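Local coordinates for RNA 2',3'-cyclic phosphodiesterase (PDB 5H7E), which belongs to the LigT-like family of the 2H phosphoesterases, two-lobed proteins built of helices packed on antiparallel sheet, at residues A[63-73]-A[173-181]. Residues are numbered along the deposited sequence; the frame is centred on the assembly and turned at random.
Sequences GTRLTQDLPPL and TFRFRGSAS. With SO4 (sulfate ion), chain F.
Phe176 packs its ring against Thr67, Leu70 and Leu73 in this 2H-phosphoesterase fold, where the end of helix 56-67 and the loop after it run alongside the last strand, 167-175, and the tail that leaves it. The helix and strand segments keep within 23° of parallel, and the case illustrates how one aromatic side chain can touch both a helix end and the loop that follows it. Followed outward, Phe176 CB lies 3.2 Å from Leu70 O and also near Pro71 O, placing the base of the side chain against backbone carbonyls. With CG anti to its own carbonyl carbon (chi1 -64°), CD1 reaches Leu70 CB and Thr67 CB, CD2 meets Pro72 CA, and CE1 comes to 3.6 Å from Thr67 CG2. At the far end CE2 and CZ approach Leu73, whose CG sits over one ring face, a CH-pi contact offset toward the rim; Leu104 of helix 101-114 adds to this packing.

Backbone hydrogen bonds hold the tail alongside: Arg177 N donates to Thr67 O, and Gly178 N to Leu70 O at 2.8 Å. Gly178, having no side chain, brings its CA to 3.6 Å from Asp69 C. Toward the strand, Gly63 CA stands 3.7 Å from the centroid of Phe174, nearly on the ring normal. Thr67 OG1 donates to Gly63 O, which Thr67 N approaches from the opposite face of the carbonyl plane.

A sulfate ion, probably from the crystallisation liquor, sits beside both segments. Thr64 OG1 approaches its O2, while the extended Arg177 presents the edge of its guanidinium, NE bonding to O3 and NH2 to O4. The backbone N-H of Arg175 adds a bond to O4, pointing almost straight (178°) at it, with 3.0 Å between Arg175 N and sulfate O4.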
loop_
_atom_site.group_PDB
_atom_site.type_symbol
_atom_site.label_atom_id
_atom_site.label_comp_id
_atom_site.label_asym_id
_atom_site.label_seq_id
_atom_site.Cartn_x
_atom_site.Cartn_y
_atom_site.Cartn_z
ATOM N N GLY A 63 -15.554 0.789 0.246
ATOM C CA GLY A 63 -14.624 1.483 -0.640
ATOM C C GLY A 63 -15.327 2.515 -1.502
ATOM O O GLY A 63 -14.863 3.649 -1.631
ATOM N N THR A 64 -16.515 2.176 -2.019
ATOM C CA THR A 64 -17.245 3.135 -2.835
ATOM C C THR A 64 -17.679 4.343 -2.008
ATOM O O THR A 64 -17.538 5.484 -2.457
ATOM C CB THR A 64 -18.460 2.420 -3.452
ATOM O OG1 THR A 64 -17.985 1.426 -4.363
ATOM C CG2 THR A 64 -19.336 3.392 -4.206
ATOM N N ARG A 65 -18.189 4.116 -0.800
ATOM C CA ARG A 65 -18.717 5.229 -0.015
ATOM C C ARG A 65 -17.599 6.183 0.393
ATOM O O ARG A 65 -17.792 7.407 0.396
ATOM C CB ARG A 65 -19.431 4.693 1.225
ATOM C CG ARG A 65 -20.122 5.726 2.075
ATOM C CD ARG A 65 -20.613 5.102 3.385
ATOM N NE ARG A 65 -19.724 5.471 4.489
ATOM C CZ ARG A 65 -19.186 4.617 5.352
ATOM N NH1 ARG A 65 -19.462 3.326 5.268
ATOM N NH2 ARG A 65 -18.383 5.065 6.312
ATOM N N LEU A 66 -16.434 5.644 0.749
ATOM C CA LEU A 66 -15.357 6.516 1.262
ATOM C C LEU A 66 -14.698 7.323 0.155
ATOM O O LEU A 66 -14.079 8.357 0.434
ATOM C CB LEU A 66 -14.292 5.702 2.007
ATOM C CG LEU A 66 -14.832 5.145 3.337
ATOM C CD1 LEU A 66 -13.814 4.333 4.161
ATOM C CD2 LEU A 66 -15.494 6.218 4.220
ATOM N N THR A 67 -14.773 6.874 -1.093
ATOM C CA THR A 67 -14.108 7.560 -2.189
ATOM C C THR A 67 -15.041 8.450 -2.961
ATOM O O THR A 67 -14.580 9.207 -3.820
ATOM C CB THR A 67 -13.484 6.548 -3.186
ATOM O OG1 THR A 67 -14.521 5.647 -3.636
ATOM C CG2 THR A 67 -12.363 5.742 -2.526
ATOM N N GLN A 68 -16.336 8.404 -2.679
ATOM C CA GLN A 68 -17.283 9.091 -3.541
ATOM C C GLN A 68 -17.061 10.605 -3.558
ATOM O O GLN A 68 -17.263 11.246 -4.592
ATOM C CB GLN A 68 -18.702 8.754 -3.084
ATOM C CG GLN A 68 -19.764 9.186 -4.055
ATOM C CD GLN A 68 -19.709 8.459 -5.415
ATOM O OE1 GLN A 68 -19.017 7.445 -5.594
ATOM N NE2 GLN A 68 -20.462 8.991 -6.380
ATOM N N ASP A 69 -16.645 11.200 -2.431
ATOM C CA ASP A 69 -16.599 12.656 -2.304
ATOM C C ASP A 69 -15.182 13.224 -2.245
ATOM O O ASP A 69 -15.023 14.442 -2.106
ATOM C CB ASP A 69 -17.381 13.084 -1.056
ATOM C CG ASP A 69 -18.877 12.915 -1.207
ATOM O OD1 ASP A 69 -19.385 12.749 -2.333
ATOM O OD2 ASP A 69 -19.553 13.012 -0.192
ATOM N N LEU A 70 -14.154 12.386 -2.434
ATOM C CA LEU A 70 -12.781 12.853 -2.534
ATOM C C LEU A 70 -12.417 13.069 -3.996
ATOM O O LEU A 70 -12.785 12.255 -4.851
ATOM C CB LEU A 70 -11.818 11.806 -1.950
ATOM C CG LEU A 70 -11.790 11.695 -0.438
ATOM C CD1 LEU A 70 -11.010 10.455 0.024
ATOM C CD2 LEU A 70 -11.129 12.956 0.155
ATOM N N PRO A 71 -11.655 14.093 -4.321
ATOM C CA PRO A 71 -11.063 14.199 -5.663
ATOM C C PRO A 71 -9.906 13.233 -5.810
ATOM O O PRO A 71 -9.439 12.645 -4.829
ATOM C CB PRO A 71 -10.575 15.661 -5.711
ATOM C CG PRO A 71 -10.082 15.856 -4.301
ATOM C CD PRO A 71 -11.052 15.067 -3.386
ATOM N N PRO A 72 -9.445 12.993 -7.038
ATOM C CA PRO A 72 -8.235 12.196 -7.230
ATOM C C PRO A 72 -7.129 12.774 -6.366
ATOM O O PRO A 72 -6.991 13.995 -6.290
ATOM C CB PRO A 72 -7.940 12.398 -8.718
ATOM C CG PRO A 72 -9.319 12.495 -9.293
ATOM C CD PRO A 72 -10.059 13.368 -8.322
ATOM N N LEU A 73 -6.377 11.889 -5.696
ATOM C CA LEU A 73 -5.403 12.345 -4.713
ATOM C C LEU A 73 -4.089 12.631 -5.413
ATOM O O LEU A 73 -3.694 11.901 -6.309
ATOM C CB LEU A 73 -5.173 11.293 -3.628
ATOM C CG LEU A 73 -6.446 10.901 -2.852
ATOM C CD1 LEU A 73 -6.033 9.869 -1.831
ATOM C CD2 LEU A 73 -7.063 12.125 -2.190
ATOM N N THR A 173 -12.091 -1.688 -7.923
ATOM C CA THR A 173 -11.515 -0.359 -7.826
ATOM C C THR A 173 -12.623 0.628 -7.496
ATOM O O THR A 173 -13.786 0.418 -7.865
ATOM C CB THR A 173 -10.795 0.076 -9.101
ATOM O OG1 THR A 173 -11.708 0.039 -10.206
ATOM C CG2 THR A 173 -9.618 -0.832 -9.388
ATOM N N PHE A 174 -12.268 1.670 -6.755
ATOM C CA PHE A 174 -13.251 2.653 -6.280
ATOM C C PHE A 174 -12.767 4.029 -6.698
ATOM O O PHE A 174 -11.750 4.502 -6.196
ATOM C CB PHE A 174 -13.428 2.582 -4.765
ATOM C CG PHE A 174 -13.469 1.180 -4.237
ATOM C CD1 PHE A 174 -14.607 0.407 -4.422
ATOM C CD2 PHE A 174 -12.383 0.653 -3.539
ATOM C CE1 PHE A 174 -14.615 -0.938 -3.972
ATOM C CE2 PHE A 174 -12.378 -0.668 -3.096
ATOM C CZ PHE A 174 -13.513 -1.453 -3.304
ATOM N N ARG A 175 -13.466 4.651 -7.649
ATOM C CA ARG A 175 -12.991 5.916 -8.199
ATOM C C ARG A 175 -13.220 7.060 -7.215
ATOM O O ARG A 175 -14.279 7.144 -6.583
ATOM C CB ARG A 175 -13.751 6.213 -9.488
ATOM C CG ARG A 175 -13.168 7.295 -10.336
ATOM C CD ARG A 175 -13.782 7.305 -11.764
ATOM N NE ARG A 175 -12.884 8.000 -12.685
ATOM C CZ ARG A 175 -11.776 7.460 -13.189
ATOM N NH1 ARG A 175 -10.991 8.165 -13.992
ATOM N NH2 ARG A 175 -11.449 6.212 -12.888
ATOM N N PHE A 176 -12.254 7.970 -7.146
ATOM C CA PHE A 176 -12.451 9.236 -6.435
ATOM C C PHE A 176 -13.311 10.131 -7.314
ATOM O O PHE A 176 -12.859 10.613 -8.370
ATOM C CB PHE A 176 -11.089 9.886 -6.149
ATOM C CG PHE A 176 -10.203 9.111 -5.231
ATOM C CD1 PHE A 176 -10.594 8.857 -3.913
ATOM C CD2 PHE A 176 -8.922 8.699 -5.663
ATOM C CE1 PHE A 176 -9.772 8.175 -3.059
ATOM C CE2 PHE A 176 -8.066 7.985 -4.810
ATOM C CZ PHE A 176 -8.471 7.711 -3.505
ATOM N N ARG A 177 -14.554 10.365 -6.895
ATOM C CA ARG A 177 -15.527 11.026 -7.744
ATOM C C ARG A 177 -15.843 12.432 -7.274
ATOM O O ARG A 177 -16.759 13.073 -7.800
ATOM C CB ARG A 177 -16.807 10.193 -7.839
ATOM C CG ARG A 177 -16.515 8.852 -8.521
ATOM C CD ARG A 177 -17.787 8.049 -8.754
ATOM N NE ARG A 177 -17.503 6.725 -9.306
ATOM C CZ ARG A 177 -17.386 6.444 -10.606
ATOM N NH1 ARG A 177 -17.518 7.402 -11.521
ATOM N NH2 ARG A 177 -17.109 5.196 -10.990
ATOM N N GLY A 178 -15.090 12.951 -6.312
ATOM C CA GLY A 178 -15.438 14.234 -5.707
ATOM C C GLY A 178 -14.594 15.344 -6.279
ATOM O O GLY A 178 -13.920 15.186 -7.304
ATOM N N SER A 179 -14.601 16.482 -5.572
ATOM C CA SER A 179 -13.718 17.596 -5.888
ATOM C C SER A 179 -13.246 18.265 -4.599
ATOM O O SER A 179 -13.861 18.123 -3.533
ATOM C CB SER A 179 -14.400 18.625 -6.782
ATOM O OG SER A 179 -15.351 19.347 -6.032
ATOM N N ALA A 180 -12.140 19.004 -4.709
ATOM C CA ALA A 180 -11.629 19.801 -3.596
ATOM C C ALA A 180 -12.040 21.263 -3.678
ATOM O O ALA A 180 -11.692 22.040 -2.784
ATOM C CB ALA A 180 -10.108 19.708 -3.534
ATOM N N SER A 181 -12.769 21.651 -4.728
ATOM C CA SER A 181 -13.321 22.993 -4.873
ATOM C C SER A 181 -14.845 23.012 -4.847
ATOM O O SER A 181 -15.438 24.101 -4.855
ATOM C CB SER A 181 -12.830 23.639 -6.179
ATOM O OG SER A 181 -11.443 23.408 -6.384
HETATM S S SO4 F . -17.028 3.211 -7.687
HETATM O O1 SO4 F . -17.697 1.915 -7.907
HETATM O O2 SO4 F . -16.581 3.156 -6.305
HETATM O O3 SO4 F . -17.975 4.325 -7.829
HETATM O O4 SO4 F . -15.961 3.402 -8.685
HETATM O O HOH W 1 -13.476 16.496 -1.156
HETATM O O HOH W 2 -16.682 16.442 -3.046
#